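Local coordinates for protein alkaline phosphatase D (Bacillus subtilis, PDB 2YEQ) that hydrolyses phosphate monoesters to an alcohol and phosphate, at an active site that holds iron and calcium, at residues D181-H186 against Y243-L248; N219-K224 against R282-N287; W337-S342 against E501-R506. One frame throughout, in Å; residues are numbered along the deposited sequence.

Contact 1 of 3, residues D181-H186 against Y243-L248; sequences DYRNRH and YEHMPL. With EDO (1,2-ethanediol), chain B; EDO (1,2-ethanediol), chain O.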
# COMPACT_ATOMS: atom_id res chain seq x y z
N ASP A 181 -14.65 15.85 -4.34
CA ASP A 181 -14.83 15.00 -3.17
C ASP A 181 -13.53 14.17 -2.88
O ASP A 181 -13.09 14.09 -1.74
CB ASP A 181 -15.97 13.99 -3.36
CG ASP A 181 -17.37 14.61 -3.44
OD1 ASP A 181 -17.60 15.76 -3.02
OD2 ASP A 181 -18.27 13.86 -3.90
N TYR A 182 -12.98 13.56 -3.92
CA TYR A 182 -11.76 12.74 -3.79
C TYR A 182 -10.54 13.56 -3.42
O TYR A 182 -9.71 13.14 -2.62
CB TYR A 182 -11.48 11.91 -5.07
CG TYR A 182 -12.29 10.65 -5.10
CD1 TYR A 182 -11.83 9.49 -4.46
CD2 TYR A 182 -13.51 10.59 -5.77
CE1 TYR A 182 -12.59 8.31 -4.46
CE2 TYR A 182 -14.28 9.44 -5.78
CZ TYR A 182 -13.82 8.29 -5.13
OH TYR A 182 -14.59 7.16 -5.16
N ARG A 183 -10.42 14.73 -4.03
CA ARG A 183 -9.32 15.65 -3.73
C ARG A 183 -9.36 16.07 -2.25
O ARG A 183 -8.31 16.06 -1.57
CB ARG A 183 -9.37 16.88 -4.62
CG ARG A 183 -8.93 16.68 -6.03
CD ARG A 183 -9.31 17.91 -6.87
NE ARG A 183 -8.63 17.92 -8.15
CZ ARG A 183 -8.86 18.80 -9.12
NH1 ARG A 183 -9.78 19.75 -8.97
NH2 ARG A 183 -8.16 18.75 -10.21
N ASN A 184 -10.55 16.40 -1.77
CA ASN A 184 -10.72 16.82 -0.39
C ASN A 184 -10.45 15.68 0.59
O ASN A 184 -9.91 15.89 1.68
CB ASN A 184 -12.10 17.45 -0.16
CG ASN A 184 -12.24 18.80 -0.86
OD1 ASN A 184 -11.25 19.40 -1.27
ND2 ASN A 184 -13.49 19.26 -1.03
N ARG A 185 -10.83 14.46 0.21
CA ARG A 185 -10.55 13.32 1.09
C ARG A 185 -9.03 13.07 1.13
O ARG A 185 -8.50 12.81 2.21
CB ARG A 185 -11.27 12.07 0.60
CG ARG A 185 -11.07 10.85 1.46
CD ARG A 185 -11.60 11.02 2.85
NE ARG A 185 -12.97 11.55 2.96
CZ ARG A 185 -14.09 10.84 3.04
NH1 ARG A 185 -14.06 9.51 2.95
NH2 ARG A 185 -15.26 11.48 3.21
N HIS A 186 -8.35 13.10 -0.01
CA HIS A 186 -6.86 13.01 -0.02
C HIS A 186 -6.23 14.09 0.87
O HIS A 186 -5.31 13.82 1.62
CB HIS A 186 -6.23 13.07 -1.40
CG HIS A 186 -6.21 11.75 -2.12
ND1 HIS A 186 -5.17 10.86 -2.26
CD2 HIS A 186 -7.23 11.16 -2.71
CE1 HIS A 186 -5.59 9.81 -2.97
NE2 HIS A 186 -6.85 9.95 -3.21
N TYR A 243 -3.38 10.41 -8.60
CA TYR A 243 -2.26 10.97 -9.29
C TYR A 243 -1.85 12.33 -8.69
O TYR A 243 -0.67 12.56 -8.44
CB TYR A 243 -2.51 11.13 -10.81
CG TYR A 243 -1.39 11.85 -11.49
CD1 TYR A 243 -0.22 11.18 -11.85
CD2 TYR A 243 -1.44 13.24 -11.69
CE1 TYR A 243 0.84 11.85 -12.43
CE2 TYR A 243 -0.38 13.91 -12.26
CZ TYR A 243 0.77 13.21 -12.63
OH TYR A 243 1.83 13.88 -13.21
N GLU A 244 -2.82 13.23 -8.53
CA GLU A 244 -2.56 14.59 -8.05
C GLU A 244 -1.85 14.55 -6.69
O GLU A 244 -1.08 15.44 -6.39
CB GLU A 244 -3.86 15.40 -7.97
CG GLU A 244 -4.42 15.75 -9.36
CD GLU A 244 -5.82 16.29 -9.39
OE1 GLU A 244 -6.52 16.20 -8.36
OE2 GLU A 244 -6.23 16.80 -10.48
N HIS A 245 -2.11 13.53 -5.88
CA HIS A 245 -1.56 13.49 -4.53
C HIS A 245 -0.39 12.52 -4.32
O HIS A 245 0.11 12.41 -3.22
CB HIS A 245 -2.66 13.24 -3.50
CG HIS A 245 -3.61 14.38 -3.39
ND1 HIS A 245 -4.64 14.57 -4.29
CD2 HIS A 245 -3.64 15.44 -2.55
CE1 HIS A 245 -5.27 15.69 -3.98
NE2 HIS A 245 -4.68 16.23 -2.93
N MET A 246 0.06 11.87 -5.37
CA MET A 246 1.11 10.84 -5.23
C MET A 246 2.33 11.15 -6.07
O MET A 246 2.22 11.65 -7.20
CB MET A 246 0.55 9.48 -5.63
CG MET A 246 -0.46 8.91 -4.68
SD MET A 246 0.18 8.71 -3.00
CE MET A 246 -1.16 8.01 -2.13
N PRO A 247 3.51 10.79 -5.57
CA PRO A 247 4.76 11.08 -6.28
C PRO A 247 5.05 10.05 -7.37
O PRO A 247 5.95 9.22 -7.25
CB PRO A 247 5.81 11.01 -5.17
CG PRO A 247 5.29 9.97 -4.26
CD PRO A 247 3.78 10.17 -4.26
N LEU A 248 4.28 10.14 -8.45
CA LEU A 248 4.35 9.25 -9.60
C LEU A 248 4.97 9.94 -10.80
O LEU A 248 4.92 11.16 -10.93
CB LEU A 248 2.93 8.79 -9.95
CG LEU A 248 2.20 8.00 -8.86
CD1 LEU A 248 0.76 7.70 -9.25
CD2 LEU A 248 2.90 6.68 -8.51
C1 EDO B . -16.36 18.31 -2.17
O1 EDO B . -17.30 19.26 -2.69
C2 EDO B . -16.79 17.74 -0.81
O2 EDO B . -15.66 17.51 0.04
C1 EDO O . -19.92 17.43 -5.25
O1 EDO O . -20.10 16.98 -3.89
C2 EDO O . -18.56 18.09 -5.44
O2 EDO O . -18.24 18.23 -6.83

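Contact 2 of 3, residues N219-K224 against R282-N287; sequences NKIPEK and RDDQAN. With NA (sodium ion), chain C; PE5 (3,6,9,12,15,18,21,24-octaoxahexacosan-1-ol), chain D; PE5 (3,6,9,12,15,18,21,24-octaoxahexacosan-1-ol), chain E; EDO (1,2-ethanediol), chain L.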
# COMPACT_ATOMS: atom_id res chain seq x y z
N ASN A 219 -12.25 -3.95 -11.51
CA ASN A 219 -12.15 -3.26 -12.80
C ASN A 219 -13.23 -2.13 -12.86
O ASN A 219 -13.08 -1.08 -12.18
CB ASN A 219 -12.22 -4.26 -13.96
CG ASN A 219 -11.79 -3.68 -15.27
OD1 ASN A 219 -11.80 -2.45 -15.49
ND2 ASN A 219 -11.40 -4.57 -16.20
N LYS A 220 -14.33 -2.36 -13.60
CA LYS A 220 -15.36 -1.33 -13.71
C LYS A 220 -16.67 -1.75 -13.09
O LYS A 220 -17.70 -1.12 -13.30
CB LYS A 220 -15.49 -0.90 -15.16
CG LYS A 220 -14.26 -0.06 -15.56
CD LYS A 220 -14.20 0.21 -17.03
CE LYS A 220 -12.80 0.19 -17.56
NZ LYS A 220 -12.37 -1.19 -18.05
N ILE A 221 -16.62 -2.80 -12.29
CA ILE A 221 -17.76 -3.29 -11.56
C ILE A 221 -17.70 -2.92 -10.08
O ILE A 221 -16.84 -3.45 -9.34
CB ILE A 221 -17.87 -4.83 -11.67
CG1 ILE A 221 -17.86 -5.28 -13.13
CG2 ILE A 221 -19.10 -5.32 -10.97
CD1 ILE A 221 -17.81 -6.81 -13.26
N PRO A 222 -18.62 -2.07 -9.62
CA PRO A 222 -18.69 -1.76 -8.18
C PRO A 222 -19.39 -2.85 -7.41
O PRO A 222 -20.08 -3.70 -7.98
CB PRO A 222 -19.53 -0.47 -8.14
CG PRO A 222 -20.50 -0.65 -9.29
CD PRO A 222 -19.68 -1.36 -10.37
N GLU A 223 -19.21 -2.81 -6.10
CA GLU A 223 -19.83 -3.73 -5.19
C GLU A 223 -21.36 -3.54 -5.11
O GLU A 223 -21.89 -2.47 -5.45
CB GLU A 223 -19.24 -3.57 -3.78
CG GLU A 223 -19.52 -2.24 -3.08
CD GLU A 223 -19.17 -2.25 -1.59
OE1 GLU A 223 -18.83 -3.35 -1.08
OE2 GLU A 223 -19.24 -1.17 -0.92
N LYS A 224 -22.04 -4.57 -4.62
CA LYS A 224 -23.44 -4.51 -4.21
C LYS A 224 -24.40 -4.12 -5.35
O LYS A 224 -25.37 -3.40 -5.11
CB LYS A 224 -23.60 -3.55 -3.03
CG LYS A 224 -22.72 -3.90 -1.81
CD LYS A 224 -23.37 -4.93 -0.96
CE LYS A 224 -22.59 -5.18 0.33
NZ LYS A 224 -21.78 -6.44 0.25
N ARG A 282 -9.03 -6.61 -12.87
CA ARG A 282 -9.51 -7.88 -12.41
C ARG A 282 -10.95 -8.18 -12.82
O ARG A 282 -11.80 -7.27 -12.92
CB ARG A 282 -9.38 -8.02 -10.89
CG ARG A 282 -10.22 -7.05 -10.07
CD ARG A 282 -10.70 -7.67 -8.81
NE ARG A 282 -9.67 -7.67 -7.79
CZ ARG A 282 -9.78 -8.25 -6.61
NH1 ARG A 282 -10.86 -8.97 -6.30
NH2 ARG A 282 -8.79 -8.11 -5.72
N ASP A 283 -11.24 -9.48 -12.96
CA ASP A 283 -12.60 -9.95 -13.09
C ASP A 283 -13.32 -9.87 -11.76
O ASP A 283 -12.68 -9.79 -10.69
CB ASP A 283 -12.63 -11.38 -13.62
CG ASP A 283 -12.27 -11.47 -15.10
OD1 ASP A 283 -12.51 -10.49 -15.86
OD2 ASP A 283 -11.74 -12.52 -15.52
N ASP A 284 -14.64 -9.91 -11.82
CA ASP A 284 -15.52 -9.74 -10.68
C ASP A 284 -15.29 -10.87 -9.71
O ASP A 284 -14.98 -12.01 -10.13
CB ASP A 284 -16.98 -9.77 -11.17
CG ASP A 284 -17.96 -9.13 -10.22
OD1 ASP A 284 -17.57 -8.41 -9.23
OD2 ASP A 284 -19.17 -9.37 -10.47
N GLN A 285 -15.46 -10.59 -8.43
CA GLN A 285 -15.42 -11.63 -7.41
C GLN A 285 -16.55 -12.68 -7.61
O GLN A 285 -17.71 -12.33 -7.86
CB GLN A 285 -15.51 -11.05 -6.01
CG GLN A 285 -14.41 -10.03 -5.66
CD GLN A 285 -14.82 -8.61 -5.98
OE1 GLN A 285 -15.79 -8.39 -6.73
NE2 GLN A 285 -14.10 -7.61 -5.41
N ALA A 286 -16.18 -13.95 -7.48
CA ALA A 286 -17.10 -15.07 -7.61
C ALA A 286 -17.93 -15.22 -6.38
O ALA A 286 -17.57 -14.74 -5.29
CB ALA A 286 -16.31 -16.36 -7.85
N ASN A 287 -19.07 -15.90 -6.56
CA ASN A 287 -19.96 -16.30 -5.47
C ASN A 287 -20.48 -15.16 -4.65
O ASN A 287 -20.69 -15.31 -3.42
CB ASN A 287 -19.30 -17.34 -4.53
CG ASN A 287 -18.68 -18.53 -5.27
OD1 ASN A 287 -17.59 -19.04 -4.90
ND2 ASN A 287 -19.36 -19.00 -6.30
NA NA C . -18.02 -7.62 -7.20
O1 PE5 D . -14.32 -3.89 -18.53
C1 PE5 D . -13.40 -4.23 -19.57
C2 PE5 D . -13.63 -3.36 -20.80
O2 PE5 D . -12.75 -2.23 -20.79
C3 PE5 D . -12.89 -1.31 -21.89
C4 PE5 D . -14.26 -0.61 -21.92
O3 PE5 D . -14.18 0.82 -21.85
C5 PE5 D . -15.48 1.45 -21.80
C6 PE5 D . -16.01 1.54 -20.37
O4 PE5 D . -17.28 0.87 -20.21
C7 PE5 D . -17.28 -0.19 -19.24
C8 PE5 D . -18.69 -0.54 -18.84
C48 PE5 E . -20.61 -7.12 -3.69
C50 PE5 E . -21.71 -8.17 -3.51
O1 PE5 E . -22.15 -8.69 -4.78
C1 PE5 E . -23.42 -8.18 -5.21
C1 EDO L . -15.67 -13.24 -12.94
O1 EDO L . -16.40 -13.78 -11.84
C2 EDO L . -16.42 -12.09 -13.58
O2 EDO L . -15.58 -11.29 -14.36
O HOH W 1 -11.52 -7.96 -16.29
O HOH W 2 -17.19 -5.53 -7.38
O HOH W 3 -20.10 -6.70 -7.45
O HOH W 4 -18.81 -9.79 -6.85
O HOH W 5 -18.03 -7.23 -4.91

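Contact 3 of 3, residues W337-S342 against E501-R506; sequences WNFGTS and EVEEDR. With EDO (1,2-ethanediol), chain M; PO4 (phosphate ion), chain F.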
# COMPACT_ATOMS: atom_id res chain seq x y z
N TRP A 337 -5.65 -19.78 2.33
CA TRP A 337 -6.17 -19.17 3.54
C TRP A 337 -7.57 -19.68 3.81
O TRP A 337 -8.58 -18.95 3.68
CB TRP A 337 -6.13 -17.65 3.34
CG TRP A 337 -6.25 -16.78 4.56
CD1 TRP A 337 -5.85 -17.06 5.81
CD2 TRP A 337 -6.74 -15.43 4.58
NE1 TRP A 337 -6.09 -15.98 6.64
CE2 TRP A 337 -6.63 -14.97 5.90
CE3 TRP A 337 -7.28 -14.58 3.61
CZ2 TRP A 337 -7.05 -13.70 6.28
CZ3 TRP A 337 -7.70 -13.32 3.99
CH2 TRP A 337 -7.57 -12.89 5.31
N ASN A 338 -7.63 -20.95 4.21
CA ASN A 338 -8.90 -21.65 4.41
C ASN A 338 -9.51 -21.37 5.75
O ASN A 338 -8.92 -21.71 6.77
CB ASN A 338 -8.68 -23.16 4.23
CG ASN A 338 -9.97 -23.97 4.25
OD1 ASN A 338 -11.11 -23.44 4.34
ND2 ASN A 338 -9.81 -25.28 4.13
N PHE A 339 -10.71 -20.79 5.75
CA PHE A 339 -11.44 -20.49 6.99
C PHE A 339 -12.35 -21.63 7.44
O PHE A 339 -12.91 -21.55 8.53
CB PHE A 339 -12.31 -19.25 6.80
CG PHE A 339 -11.55 -18.04 6.34
CD1 PHE A 339 -10.54 -17.50 7.12
CD2 PHE A 339 -11.86 -17.43 5.14
CE1 PHE A 339 -9.83 -16.38 6.69
CE2 PHE A 339 -11.16 -16.30 4.71
CZ PHE A 339 -10.14 -15.78 5.48
N GLY A 340 -12.52 -22.65 6.60
CA GLY A 340 -13.40 -23.77 6.94
C GLY A 340 -12.57 -24.98 7.31
O GLY A 340 -11.61 -24.87 8.07
N THR A 341 -12.91 -26.12 6.72
CA THR A 341 -12.25 -27.40 7.00
C THR A 341 -11.79 -27.97 5.68
O THR A 341 -12.13 -27.41 4.62
CB THR A 341 -13.21 -28.41 7.64
OG1 THR A 341 -14.24 -28.76 6.71
CG2 THR A 341 -13.82 -27.84 8.89
N SER A 342 -11.03 -29.07 5.70
CA SER A 342 -10.60 -29.70 4.45
C SER A 342 -11.80 -30.15 3.60
O SER A 342 -11.78 -30.04 2.38
CB SER A 342 -9.66 -30.89 4.71
OG SER A 342 -8.35 -30.42 5.03
N GLU A 501 -12.88 -11.26 18.05
CA GLU A 501 -13.02 -10.97 16.63
C GLU A 501 -12.73 -12.24 15.79
O GLU A 501 -11.99 -13.13 16.24
CB GLU A 501 -12.08 -9.81 16.20
CG GLU A 501 -12.79 -8.42 16.00
CD GLU A 501 -12.16 -7.53 14.88
OE1 GLU A 501 -11.61 -8.05 13.87
OE2 GLU A 501 -12.24 -6.28 14.99
N VAL A 502 -13.33 -12.31 14.60
CA VAL A 502 -13.03 -13.36 13.62
C VAL A 502 -12.88 -12.67 12.28
O VAL A 502 -13.29 -11.53 12.13
CB VAL A 502 -14.14 -14.43 13.54
CG1 VAL A 502 -14.23 -15.18 14.86
CG2 VAL A 502 -15.50 -13.79 13.18
N GLU A 503 -12.29 -13.34 11.30
CA GLU A 503 -12.06 -12.70 10.00
C GLU A 503 -13.36 -12.12 9.39
O GLU A 503 -13.32 -11.02 8.82
CB GLU A 503 -11.41 -13.68 9.03
CG GLU A 503 -11.06 -13.08 7.67
CD GLU A 503 -10.03 -11.96 7.75
OE1 GLU A 503 -9.18 -12.01 8.66
OE2 GLU A 503 -10.07 -11.04 6.88
N GLU A 504 -14.48 -12.84 9.52
CA GLU A 504 -15.78 -12.41 8.96
C GLU A 504 -16.19 -10.99 9.43
O GLU A 504 -16.96 -10.31 8.76
CB GLU A 504 -16.89 -13.45 9.28
CG GLU A 504 -18.22 -13.28 8.47
CD GLU A 504 -18.13 -13.69 6.98
OE1 GLU A 504 -17.29 -14.54 6.61
OE2 GLU A 504 -18.92 -13.17 6.17
N ASP A 505 -15.66 -10.54 10.57
CA ASP A 505 -16.00 -9.19 11.07
C ASP A 505 -15.63 -8.06 10.11
O ASP A 505 -16.36 -7.08 10.00
CB ASP A 505 -15.41 -8.94 12.44
CG ASP A 505 -16.04 -9.82 13.50
OD1 ASP A 505 -17.24 -10.15 13.41
OD2 ASP A 505 -15.34 -10.22 14.44
N ARG A 506 -14.53 -8.21 9.39
CA ARG A 506 -14.13 -7.22 8.41
C ARG A 506 -15.19 -7.10 7.27
O ARG A 506 -15.61 -5.99 6.95
CB ARG A 506 -12.73 -7.53 7.87
CG ARG A 506 -12.15 -6.47 6.94
CD ARG A 506 -10.68 -6.69 6.68
NE ARG A 506 -10.40 -8.03 6.14
CZ ARG A 506 -10.19 -8.33 4.86
NH1 ARG A 506 -10.19 -7.39 3.90
NH2 ARG A 506 -9.96 -9.59 4.53
C1 EDO M . -14.33 -15.89 8.12
O1 EDO M . -14.38 -15.72 9.54
C2 EDO M . -15.04 -17.18 7.70
O2 EDO M . -16.46 -16.97 7.69
P PO4 F . -10.24 -3.44 3.35
O1 PO4 F . -10.87 -4.63 3.98
O2 PO4 F . -10.43 -3.29 1.87
O3 PO4 F . -10.45 -2.19 4.18
O4 PO4 F . -8.70 -3.65 3.31

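Contact 1 of 3, residues D181-H186 against Y243-L248
Arg183 and Glu244 carry the polar half of this buried contact, a salt bridge between helix 179-190 and the late part of helix 228-245. The grip is side-on, with each nitrogen serving its own oxygen: Arg183 NE lies 2.7 Å from Glu244 OE1. Arg183 NH2 lies 2.8 Å from Glu244 OE2, in a bond that is practically straight at 179°. Both oxygens are met on their syn sides and stand close to the guanidinium plane, although the two flat groups are twisted somewhat against each other. Arginine suits the place because its chain, extended from CG to NE, spans the distance and brings two N-H groups together, and Glu244, equally extended, comes out to meet it. Glu244 OE2 also accepts from Gln240 NE2, one helical turn back, which helps fix the carboxylate's rotation. With an alanine in place of Arg183, the buried Glu244 would probably lose its countercharge and be freer to turn.

The second kind of interaction is CH-pi. His186 CB rests over the centre of the His245 ring, 3.5 Å from the centroid and only 8° off the ring normal. The two imidazoles are near parallel but slid apart, with centroids 5.0 Å from each other, so a methylene rather than a ring covers this face. His245 CG stands anti to the carbonyl carbon (chi1 -68°), which carries the ring back along its own helix, where ND1 bonds to Ala241 O.

Beyond the helix, Met246 and Leu248 lean on Val206 of strand 203-206, and Pro247 on strand 23-28. This is helix-to-helix packing beside the ten-stranded mixed sheet in a phosphatase domain of the calcineurin clan.

Contact 2 of 3, residues N219-K224 against R282-N287
Ile221 and Asp284 meet beside a sodium site, where two irregular loops, 219-224 and 282-287, run close together. Asp284 OD1 binds the ion at 2.2 Å and Gln285 OE1 at 2.4 Å. Four waters complete an octahedron. Residues 219-224 supply no direct ligand but hold the second shell: one metal-bound water donates to Ile221 O at 2.9 Å, another to Pro222 O. Gln285 O receives a third. Gln285 NE2 bonds to Asp350 and to Asn216 O, which orients the amide so that its oxygen faces the metal.

Ile221 crosses Asp284 at about a right angle, its CD1 3.7 Å from Asp284 CB, so that a branched hydrocarbon shields the aspartate stem. Asp284 CG is anti to the backbone N (chi1 -159°), which swings the carboxylate to the ion's side, where OD1 binds. Farther along, Asn219 CB packs on Arg282 O at 3.2 Å, while a water donates to Asp283 OD1 and accepts a weak bond from Asn219 ND2.

An all-oxygen shell suits a hard, weakly bound cation such as sodium. With Asp284 as the one carboxylate in it, the ion probably offsets that negative charge while its waters join the loops.

Contact 3 of 3, residues W337-S342 against E501-R506
Glu503 is met by two rings, Trp337 and Phe339, which also pack on each other. Phe339 CZ is set against one face of the indole, 3.4 Å above the plane and over its centre. Phe339 has its own two faces occupied: Trp337 O lies over one, and carbon C1 of an ethanediol over the other, toward the rim; Trp337 CZ2 stands at its edge, in plane. At the indole's edge, near its plane, stands Arg506 NH2, 4.1 Å from Trp337 CH2.

The carboxylate of Glu503 is nearly parallel to the phenyl ring but steeply inclined, by 61°, to the indole. Its oxygens reach the benzo end of Trp337 obliquely, OE2 coming within 3.5 Å of CH2, while the aliphatic CG touches Phe339 CZ at 3.6 Å. Glutamate thus serves twice, with a methylene for the phenylalanine and a charge beyond it. CG is anti to the backbone N (chi1 -176°), and a bend at chi2 then brings the carboxylate round to Arg506.

Arg506 gives both NE and NH2 to a single oxygen, NH2 lying 2.8 Å from Glu503 OE2, with the acceptor in the guanidinium plane. Glu503 OE1 has a second cation in Arg420. The remaining nitrogen, Arg506 NH1, holds O1 of a phosphate ion, probably from the crystallisation liquor, at 2.8 Å.

The aromatic loop follows strand 325-329. Trp337 stacks with Phe333, meets Trp385 of strand 384-390 edge-to-face, and shares Ile426 of helix 423-429 with Phe339; from across the contact comes the beginning of the C-terminal helix 504-520.

How the contacts relate
Contacts 1 and 3 lie on opposite sides of the chain's centre, their own centres about 34 Å apart. Contact 2 stands about 24 Å from contact 1 and 21 Å from contact 3, centre to centre, and none of the three touches another. Helix 228-245 joins the first two: its end enters contact 1, while Lys220 of contact 2 packs on its Val232 and Arg235. Lys224 bonds to Asn511 on helix 504-520, the helix whose first part lies in contact 3. Contact 3 borders the iron and calcium site: the Arg506 side chain is about 5 Å from a calcium ion and touches the iron ligand His382; Arg282 of contact 2 is about 8 Å from a calcium.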